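Local coordinates for tyrosine--tRNA ligase (Pyrococcus horikoshii, PDB 2CYC), which binds L-tyrosine and, as a class I tyrosyl-tRNA synthetase, is expected to activate it with ATP and transfer it to tRNA(Tyr), at residues A[176-181]-A[205-210]; A[196-201]-A[218-223]; A[268-273]-A[346-351]. All blocks are in the same frame, centred on the assembly; numbering follows the deposited sequence.

In the fold
Interactions 1 and 2 are neighbours in the nucleotide-binding fold that holds the bound tyrosine, whereas interaction 3 joins two helices on the opposite side of the chain's centre, its centre about 42 and 36 Å from theirs. Phe177 links the first two: its ring lies against Ala197, Ala201 and Pro218 of interaction 2, and strands 209-211 and 214-223 are neighbours in one sheet. Interaction 1, only partly buried, mixes aromatic rings, backbone oxygens and a water at a helix end. Interaction 2 is buried and almost wholly aliphatic, a helix lying on a strand. Interaction 3 is also a buried aliphatic contact, but between helices, with an arginine reaching its margin.

Interaction 1: A[176-181]-A[205-210]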
loop_
_atom_site.group_PDB
_atom_site.type_symbol
_atom_site.label_atom_id
_atom_site.label_comp_id
_atom_site.label_asym_id
_atom_site.label_seq_id
_atom_site.Cartn_x
_atom_site.Cartn_y
_atom_site.Cartn_z
ATOM N N ILE A 176 -6.148 1.160 13.631
ATOM C CA ILE A 176 -6.766 1.970 14.664
ATOM C C ILE A 176 -8.194 2.366 14.299
ATOM O O ILE A 176 -9.138 2.124 15.058
ATOM C CB ILE A 176 -5.923 3.256 14.945
ATOM C CG1 ILE A 176 -4.627 2.868 15.672
ATOM C CG2 ILE A 176 -6.745 4.263 15.761
ATOM C CD1 ILE A 176 -3.592 3.980 15.770
ATOM N N PHE A 177 -8.360 2.956 13.126
ATOM C CA PHE A 177 -9.682 3.406 12.721
ATOM C C PHE A 177 -10.661 2.301 12.391
ATOM O O PHE A 177 -11.840 2.412 12.706
ATOM C CB PHE A 177 -9.536 4.399 11.571
ATOM C CG PHE A 177 -8.840 5.657 11.988
ATOM C CD1 PHE A 177 -9.513 6.614 12.754
ATOM C CD2 PHE A 177 -7.488 5.838 11.725
ATOM C CE1 PHE A 177 -8.842 7.731 13.261
ATOM C CE2 PHE A 177 -6.802 6.953 12.230
ATOM C CZ PHE A 177 -7.483 7.900 13.001
ATOM N N TYR A 178 -10.172 1.217 11.797
ATOM C CA TYR A 178 -11.053 0.116 11.449
ATOM C C TYR A 178 -11.683 -0.542 12.678
ATOM O O TYR A 178 -12.830 -0.976 12.630
ATOM C CB TYR A 178 -10.303 -0.945 10.653
ATOM C CG TYR A 178 -11.237 -1.932 10.004
ATOM C CD1 TYR A 178 -11.917 -1.602 8.831
ATOM C CD2 TYR A 178 -11.457 -3.186 10.569
ATOM C CE1 TYR A 178 -12.788 -2.501 8.233
ATOM C CE2 TYR A 178 -12.324 -4.090 9.984
ATOM C CZ TYR A 178 -12.981 -3.741 8.812
ATOM O OH TYR A 178 -13.807 -4.645 8.205
ATOM N N GLN A 179 -10.934 -0.623 13.776
ATOM C CA GLN A 179 -11.447 -1.230 15.004
ATOM C C GLN A 179 -12.121 -0.199 15.925
ATOM O O GLN A 179 -12.539 -0.540 17.031
ATOM C CB GLN A 179 -10.306 -1.921 15.767
ATOM C CG GLN A 179 -9.503 -2.926 14.933
ATOM C CD GLN A 179 -8.349 -3.542 15.704
ATOM O OE1 GLN A 179 -8.510 -4.544 16.417
ATOM N NE2 GLN A 179 -7.174 -2.936 15.578
ATOM N N GLY A 180 -12.218 1.048 15.467
ATOM C CA GLY A 180 -12.828 2.106 16.263
ATOM C C GLY A 180 -12.040 2.430 17.523
ATOM O O GLY A 180 -12.613 2.805 18.546
ATOM N N VAL A 181 -10.717 2.306 17.456
ATOM C CA VAL A 181 -9.871 2.565 18.619
ATOM C C VAL A 181 -9.792 4.041 19.044
ATOM O O VAL A 181 -9.411 4.903 18.252
ATOM C CB VAL A 181 -8.439 2.014 18.367
ATOM C CG1 VAL A 181 -7.528 2.351 19.529
ATOM C CG2 VAL A 181 -8.500 0.501 18.172
ATOM N N ARG A 205 -12.952 9.105 5.494
ATOM C CA ARG A 205 -14.294 8.963 4.953
ATOM C C ARG A 205 -14.997 7.659 5.307
ATOM O O ARG A 205 -16.199 7.653 5.537
ATOM C CB ARG A 205 -14.278 9.101 3.427
ATOM C CG ARG A 205 -15.659 9.364 2.854
ATOM C CD ARG A 205 -15.749 9.036 1.368
ATOM N NE ARG A 205 -16.809 9.791 0.705
ATOM C CZ ARG A 205 -16.763 11.104 0.485
ATOM N NH1 ARG A 205 -15.706 11.809 0.876
ATOM N NH2 ARG A 205 -17.769 11.716 -0.127
ATOM N N TYR A 206 -14.265 6.551 5.355
ATOM C CA TYR A 206 -14.909 5.272 5.635
ATOM C C TYR A 206 -14.866 4.808 7.078
ATOM O O TYR A 206 -15.828 4.209 7.570
ATOM C CB TYR A 206 -14.334 4.199 4.711
ATOM C CG TYR A 206 -14.424 4.609 3.261
ATOM C CD1 TYR A 206 -13.349 5.217 2.625
ATOM C CD2 TYR A 206 -15.615 4.447 2.543
ATOM C CE1 TYR A 206 -13.443 5.659 1.310
ATOM C CE2 TYR A 206 -15.725 4.891 1.219
ATOM C CZ TYR A 206 -14.635 5.495 0.613
ATOM O OH TYR A 206 -14.731 5.934 -0.685
ATOM N N HIS A 207 -13.761 5.070 7.767
ATOM C CA HIS A 207 -13.700 4.665 9.160
ATOM C C HIS A 207 -13.334 5.743 10.170
ATOM O O HIS A 207 -12.479 5.547 11.030
ATOM C CB HIS A 207 -12.804 3.435 9.327
ATOM C CG HIS A 207 -13.403 2.194 8.745
ATOM N ND1 HIS A 207 -13.229 1.831 7.427
ATOM C CD2 HIS A 207 -14.263 1.291 9.273
ATOM C CE1 HIS A 207 -13.957 0.758 7.166
ATOM N NE2 HIS A 207 -14.595 0.411 8.271
ATOM N N PRO A 208 -13.968 6.917 10.062
ATOM C CA PRO A 208 -13.631 7.939 11.055
ATOM C C PRO A 208 -14.296 7.457 12.351
ATOM O O PRO A 208 -15.082 6.518 12.330
ATOM C CB PRO A 208 -14.303 9.199 10.507
ATOM C CG PRO A 208 -15.513 8.646 9.767
ATOM C CD PRO A 208 -14.911 7.435 9.051
ATOM N N ILE A 209 -13.963 8.073 13.473
ATOM C CA ILE A 209 -14.575 7.703 14.739
ATOM C C ILE A 209 -15.636 8.778 14.967
ATOM O O ILE A 209 -15.310 9.934 15.240
ATOM C CB ILE A 209 -13.533 7.711 15.876
ATOM C CG1 ILE A 209 -12.433 6.686 15.554
ATOM C CG2 ILE A 209 -14.211 7.403 17.211
ATOM C CD1 ILE A 209 -11.318 6.609 16.563
ATOM N N VAL A 210 -16.902 8.400 14.818
ATOM C CA VAL A 210 -17.999 9.345 14.966
ATOM C C VAL A 210 -18.755 9.182 16.268
ATOM O O VAL A 210 -19.184 8.081 16.631
ATOM C CB VAL A 210 -19.017 9.220 13.800
ATOM C CG1 VAL A 210 -20.103 10.285 13.936
ATOM C CG2 VAL A 210 -18.302 9.373 12.469
HETATM O O HOH W 1 -14.075 4.018 13.319
#
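Tyr178 and His207 lie side by side and point the same way, with the tyrosine CD1 3.4 Å above one face of the imidazole, toward its rim. Their planes are inclined at 49°, an oblique meeting of the rings. With CG anti to the backbone N (chi1 -167°), the Tyr178 ring swings off its helix toward the histidine. Both rings suit the place because each adds a polar atom bonded elsewhere: Tyr178 OH to Asp129 and His207 ND1 to Thr133. The first anchors the far end of the tyrosine; the second, off the axis of the imidazole, helps to set that ring's rotation.

Deeper in, Phe177 CB meets His207 O at 3.2 Å. The Phe177 and Ile209 side chains cross at about a right angle, CD1 of the ring being 4.0 Å from Ile209 CG1. Ile209 sets its CG1 anti to the carbonyl carbon (chi1 -61°) and, its chain extended beyond CG1, carries CD1 to within 3.1 Å of Val181 O. A water lies 2.8 Å from Phe177 O and 2.9 Å from Pro208 O, able to donate to both, though other acceptors nearby compete for its protons.

Gly180, at positive phi, turns the chain off the helix without a CB to strain the turn. Val181 N bonds to Ile176 O and Gly180 N to Phe177 O. This is the Schellman motif, which here ends helix 164-178, a wall of the tyrosine pocket in the class I catalytic fold.

Interaction 2: A[196-201]-A[218-223]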
loop_
_atom_site.group_PDB
_atom_site.type_symbol
_atom_site.label_atom_id
_atom_site.label_comp_id
_atom_site.label_asym_id
_atom_site.label_seq_id
_atom_site.Cartn_x
_atom_site.Cartn_y
_atom_site.Cartn_z
ATOM N N ILE A 196 0.386 10.464 13.245
ATOM C CA ILE A 196 -0.241 10.484 11.927
ATOM C C ILE A 196 -1.740 10.184 12.088
ATOM O O ILE A 196 -2.587 10.854 11.503
ATOM C CB ILE A 196 0.408 9.442 10.993
ATOM C CG1 ILE A 196 1.858 9.851 10.683
ATOM C CG2 ILE A 196 -0.398 9.329 9.711
ATOM C CD1 ILE A 196 2.694 8.757 10.022
ATOM N N ALA A 197 -2.058 9.185 12.903
ATOM C CA ALA A 197 -3.446 8.821 13.147
ATOM C C ALA A 197 -4.242 10.042 13.627
ATOM O O ALA A 197 -5.351 10.293 13.170
ATOM C CB ALA A 197 -3.515 7.712 14.188
ATOM N N ILE A 198 -3.667 10.799 14.551
ATOM C CA ILE A 198 -4.339 11.970 15.076
ATOM C C ILE A 198 -4.507 13.036 13.999
ATOM O O ILE A 198 -5.556 13.673 13.924
ATOM C CB ILE A 198 -3.577 12.517 16.301
ATOM C CG1 ILE A 198 -3.759 11.542 17.468
ATOM C CG2 ILE A 198 -4.085 13.890 16.682
ATOM C CD1 ILE A 198 -2.815 11.785 18.648
ATOM N N GLU A 199 -3.490 13.210 13.156
ATOM C CA GLU A 199 -3.545 14.181 12.053
ATOM C C GLU A 199 -4.625 13.878 10.993
ATOM O O GLU A 199 -5.287 14.792 10.500
ATOM C CB GLU A 199 -2.191 14.252 11.336
ATOM C CG GLU A 199 -1.192 15.238 11.926
ATOM C CD GLU A 199 0.197 15.092 11.316
ATOM O OE1 GLU A 199 0.292 14.818 10.098
ATOM O OE2 GLU A 199 1.194 15.264 12.055
ATOM N N VAL A 200 -4.805 12.606 10.639
ATOM C CA VAL A 200 -5.788 12.255 9.614
ATOM C C VAL A 200 -7.176 11.868 10.124
ATOM O O VAL A 200 -8.100 11.706 9.324
ATOM C CB VAL A 200 -5.285 11.074 8.734
ATOM C CG1 VAL A 200 -3.885 11.389 8.167
ATOM C CG2 VAL A 200 -5.265 9.773 9.564
ATOM N N ALA A 201 -7.325 11.721 11.439
ATOM C CA ALA A 201 -8.603 11.280 12.018
ATOM C C ALA A 201 -9.873 11.915 11.462
ATOM O O ALA A 201 -10.819 11.215 11.093
ATOM C CB ALA A 201 -8.581 11.459 13.538
ATOM N N PRO A 218 -8.329 9.842 18.063
ATOM C CA PRO A 218 -8.038 8.888 19.130
ATOM C C PRO A 218 -6.981 9.482 20.053
ATOM O O PRO A 218 -6.212 10.355 19.646
ATOM C CB PRO A 218 -7.503 7.674 18.372
ATOM C CG PRO A 218 -6.826 8.310 17.173
ATOM C CD PRO A 218 -7.846 9.352 16.760
ATOM N N VAL A 219 -6.962 9.006 21.291
ATOM C CA VAL A 219 -5.992 9.430 22.287
ATOM C C VAL A 219 -4.847 8.414 22.235
ATOM O O VAL A 219 -5.083 7.207 22.265
ATOM C CB VAL A 219 -6.611 9.410 23.706
ATOM C CG1 VAL A 219 -5.533 9.617 24.754
ATOM C CG2 VAL A 219 -7.675 10.495 23.824
ATOM N N ALA A 220 -3.617 8.904 22.145
ATOM C CA ALA A 220 -2.446 8.033 22.112
ATOM C C ALA A 220 -1.853 7.951 23.515
ATOM O O ALA A 220 -1.658 8.978 24.170
ATOM C CB ALA A 220 -1.403 8.589 21.137
ATOM N N VAL A 221 -1.587 6.735 23.988
ATOM C CA VAL A 221 -1.000 6.548 25.316
ATOM C C VAL A 221 0.229 5.671 25.131
ATOM O O VAL A 221 0.129 4.508 24.720
ATOM C CB VAL A 221 -2.013 5.893 26.316
ATOM C CG1 VAL A 221 -1.409 5.841 27.732
ATOM C CG2 VAL A 221 -3.305 6.721 26.352
ATOM N N HIS A 222 1.391 6.242 25.440
ATOM C CA HIS A 222 2.666 5.559 25.250
ATOM C C HIS A 222 3.349 5.206 26.550
ATOM O O HIS A 222 3.468 6.040 27.456
ATOM C CB HIS A 222 3.578 6.444 24.393
ATOM C CG HIS A 222 2.951 6.857 23.099
ATOM N ND1 HIS A 222 2.960 8.161 22.645
ATOM C CD2 HIS A 222 2.217 6.153 22.202
ATOM C CE1 HIS A 222 2.252 8.242 21.530
ATOM N NE2 HIS A 222 1.791 7.037 21.241
ATOM N N HIS A 223 3.802 3.963 26.657
ATOM C CA HIS A 223 4.456 3.582 27.885
ATOM C C HIS A 223 5.952 3.550 27.727
ATOM O O HIS A 223 6.469 3.422 26.623
ATOM C CB HIS A 223 3.933 2.238 28.410
ATOM C CG HIS A 223 4.138 1.084 27.483
ATOM N ND1 HIS A 223 3.088 0.340 26.984
ATOM C CD2 HIS A 223 5.271 0.483 27.043
ATOM C CE1 HIS A 223 3.565 -0.673 26.281
ATOM N NE2 HIS A 223 4.885 -0.610 26.303
#
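Ile198 turns CG1 anti to its own carbonyl carbon (chi1 -71°) and stays extended to CD1 (chi2 167°), which takes the branch from the flank of helix 191-200 down onto Pro218 and Ala220. The helix lies in the right-handed type of beta-alpha-beta crossover expected of a Rossmann-like fold: it connects the parallel strands 183-187 and 214-223, the hairpin partner 209-211 being added on the way.

CG1 of Ile198 comes within 3.5 Å of Pro218 O, and its CD1 meets Ala220 CB at 4.3 Å. A long aliphatic chain suits this flank because it reaches the sheet; the small Ala220 beneath leaves room for its tip. Val219, between Pro218 and Ala220, points its side chain away from the helix and packs on helix 21-30. Farther along the strand, His222 NE2 hydrogen-bonds to His194 of the same helix, adding a polar tie beyond the aliphatic patch.

Ala197 and Ala201, one turn apart, both direct their methyls toward the strand, and their small size lets the helix settle close to the proline ring. Pro218 is wedged there, with Phe177 of helix 164-178 also against it; the tightest of these side-chain contacts brings Ala201 CB to 3.9 Å from Pro218 CD.

Interaction 3: A[268-273]-A[346-351]; sequences EEIRQK and YLINLL
Ile270 of helix 267-276 packs against Leu347 and Ile348 of helix 336-350 and Leu351 at its end. Its CG2 lies 4.0 Å from Ile348 CG1 and 4.2 Å from Leu347 CB, while CD1 reaches Leu351 CD1, also at 4.0 Å. The two isoleucines slide past each other in opposite directions, so that branch lies along branch. Ile270 places CG1 anti to its carbonyl carbon (chi1 -68°), sending CD1 toward Leu351 and turning CG2 to Leu347. Beta-branched isoleucine suits the spot because both its arms touch Ile348 CG1, one going on to Leu347 and the other to Leu351; with only a methyl in place of these arms, as in an alanine, Ile348 CG1 is likely to lose its support and a gap to open before Leu347 and Leu351.

At the margin, Arg271 crosses Ile348 at about a right angle and lays one guanidinium face over its CD1, with NE 3.5 Å from that methyl. The arginine fits a boundary position: its flat group lies over an apolar neighbour while NE forms a salt bridge to Glu345, just before Tyr346, which helps to hold the guanidinium over the isoleucine.

The short helical segments run nearly antiparallel, at 153°, with axes 9.7 Å apart at closest approach. Farther out, Leu347 also packs on Trp292 of helix 288-297, and both Leu347 and Leu351 rest on Leu48, so that the end of helix 336-350 packs on helices 267-276, 288-297 and 48-63.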
loop_
_atom_site.group_PDB
_atom_site.type_symbol
_atom_site.label_atom_id
_atom_site.label_comp_id
_atom_site.label_asym_id
_atom_site.label_seq_id
_atom_site.Cartn_x
_atom_site.Cartn_y
_atom_site.Cartn_z
ATOM N N GLU A 268 17.080 -19.360 38.057
ATOM C CA GLU A 268 18.523 -19.277 37.849
ATOM C C GLU A 268 18.915 -18.356 36.695
ATOM O O GLU A 268 19.896 -17.621 36.794
ATOM C CB GLU A 268 19.117 -20.672 37.619
ATOM C CG GLU A 268 20.592 -20.643 37.217
ATOM C CD GLU A 268 21.469 -19.852 38.194
ATOM O OE1 GLU A 268 22.667 -19.664 37.892
ATOM O OE2 GLU A 268 20.971 -19.422 39.259
ATOM N N GLU A 269 18.167 -18.407 35.594
ATOM C CA GLU A 269 18.471 -17.538 34.460
ATOM C C GLU A 269 18.298 -16.089 34.906
ATOM O O GLU A 269 19.095 -15.222 34.559
ATOM C CB GLU A 269 17.538 -17.831 33.283
ATOM C CG GLU A 269 17.736 -19.205 32.676
ATOM C CD GLU A 269 16.713 -19.513 31.603
ATOM O OE1 GLU A 269 15.503 -19.523 31.919
ATOM O OE2 GLU A 269 17.119 -19.739 30.443
ATOM N N ILE A 270 17.262 -15.829 35.694
ATOM C CA ILE A 270 17.038 -14.467 36.163
ATOM C C ILE A 270 18.178 -13.987 37.061
ATOM O O ILE A 270 18.676 -12.875 36.887
ATOM C CB ILE A 270 15.691 -14.333 36.911
ATOM C CG1 ILE A 270 14.536 -14.508 35.919
ATOM C CG2 ILE A 270 15.600 -12.957 37.589
ATOM C CD1 ILE A 270 13.142 -14.492 36.561
ATOM N N ARG A 271 18.608 -14.822 38.008
ATOM C CA ARG A 271 19.701 -14.419 38.894
ATOM C C ARG A 271 20.941 -14.132 38.065
ATOM O O ARG A 271 21.627 -13.122 38.265
ATOM C CB ARG A 271 20.014 -15.518 39.921
ATOM C CG ARG A 271 18.880 -15.761 40.900
ATOM C CD ARG A 271 19.168 -16.892 41.876
ATOM N NE ARG A 271 18.015 -17.068 42.749
ATOM C CZ ARG A 271 17.330 -18.201 42.870
ATOM N NH1 ARG A 271 17.690 -19.278 42.179
ATOM N NH2 ARG A 271 16.254 -18.242 43.649
ATOM N N GLN A 272 21.215 -15.018 37.115
ATOM C CA GLN A 272 22.383 -14.872 36.261
ATOM C C GLN A 272 22.351 -13.571 35.464
ATOM O O GLN A 272 23.343 -12.839 35.424
ATOM C CB GLN A 272 22.478 -16.056 35.298
ATOM C CG GLN A 272 23.745 -16.064 34.464
ATOM C CD GLN A 272 23.522 -16.626 33.068
ATOM O OE1 GLN A 272 22.825 -16.020 32.243
ATOM N NE2 GLN A 272 24.110 -17.792 32.797
ATOM N N LYS A 273 21.218 -13.281 34.826
ATOM C CA LYS A 273 21.104 -12.060 34.033
ATOM C C LYS A 273 21.220 -10.784 34.874
ATOM O O LYS A 273 21.910 -9.839 34.476
ATOM C CB LYS A 273 19.795 -12.063 33.242
ATOM C CG LYS A 273 19.790 -13.086 32.109
ATOM C CD LYS A 273 18.459 -13.117 31.373
ATOM C CE LYS A 273 18.476 -14.176 30.273
ATOM N NZ LYS A 273 17.187 -14.252 29.525
ATOM N N TYR A 346 12.800 -10.376 43.557
ATOM C CA TYR A 346 11.501 -9.745 43.333
ATOM C C TYR A 346 10.918 -10.257 42.002
ATOM O O TYR A 346 9.749 -10.625 41.913
ATOM C CB TYR A 346 11.653 -8.221 43.256
ATOM C CG TYR A 346 10.369 -7.517 42.868
ATOM C CD1 TYR A 346 9.494 -7.020 43.838
ATOM C CD2 TYR A 346 10.004 -7.395 41.530
ATOM C CE1 TYR A 346 8.285 -6.420 43.478
ATOM C CE2 TYR A 346 8.802 -6.800 41.160
ATOM C CZ TYR A 346 7.948 -6.318 42.130
ATOM O OH TYR A 346 6.758 -5.748 41.739
ATOM N N LEU A 347 11.749 -10.266 40.964
ATOM C CA LEU A 347 11.328 -10.725 39.635
ATOM C C LEU A 347 10.968 -12.218 39.641
ATOM O O LEU A 347 9.984 -12.644 39.025
ATOM C CB LEU A 347 12.453 -10.454 38.634
ATOM C CG LEU A 347 12.330 -9.307 37.623
ATOM C CD1 LEU A 347 11.499 -8.189 38.161
ATOM C CD2 LEU A 347 13.720 -8.826 37.236
ATOM N N ILE A 348 11.760 -13.013 40.349
ATOM C CA ILE A 348 11.511 -14.445 40.426
ATOM C C ILE A 348 10.137 -14.707 41.031
ATOM O O ILE A 348 9.375 -15.548 40.540
ATOM C CB ILE A 348 12.591 -15.140 41.278
ATOM C CG1 ILE A 348 13.908 -15.168 40.503
ATOM C CG2 ILE A 348 12.139 -16.547 41.670
ATOM C CD1 ILE A 348 15.090 -15.682 41.325
ATOM N N ASN A 349 9.811 -13.969 42.085
ATOM C CA ASN A 349 8.529 -14.150 42.745
ATOM C C ASN A 349 7.383 -13.577 41.945
ATOM O O ASN A 349 6.311 -14.181 41.862
ATOM C CB ASN A 349 8.559 -13.542 44.149
ATOM C CG ASN A 349 9.470 -14.315 45.083
ATOM O OD1 ASN A 349 9.427 -15.549 45.121
ATOM N ND2 ASN A 349 10.297 -13.603 45.842
ATOM N N LEU A 350 7.604 -12.417 41.347
ATOM C CA LEU A 350 6.557 -11.794 40.546
ATOM C C LEU A 350 6.116 -12.703 39.404
ATOM O O LEU A 350 4.924 -12.858 39.141
ATOM C CB LEU A 350 7.056 -10.476 39.939
ATOM C CG LEU A 350 6.093 -9.788 38.963
ATOM C CD1 LEU A 350 4.834 -9.372 39.718
ATOM C CD2 LEU A 350 6.761 -8.565 38.328
ATOM N N LEU A 351 7.092 -13.306 38.738
ATOM C CA LEU A 351 6.834 -14.139 37.569
ATOM C C LEU A 351 6.503 -15.611 37.806
ATOM O O LEU A 351 6.244 -16.351 36.846
ATOM C CB LEU A 351 8.036 -14.041 36.615
ATOM C CG LEU A 351 8.442 -12.622 36.169
ATOM C CD1 LEU A 351 9.803 -12.671 35.473
ATOM C CD2 LEU A 351 7.374 -12.024 35.235
#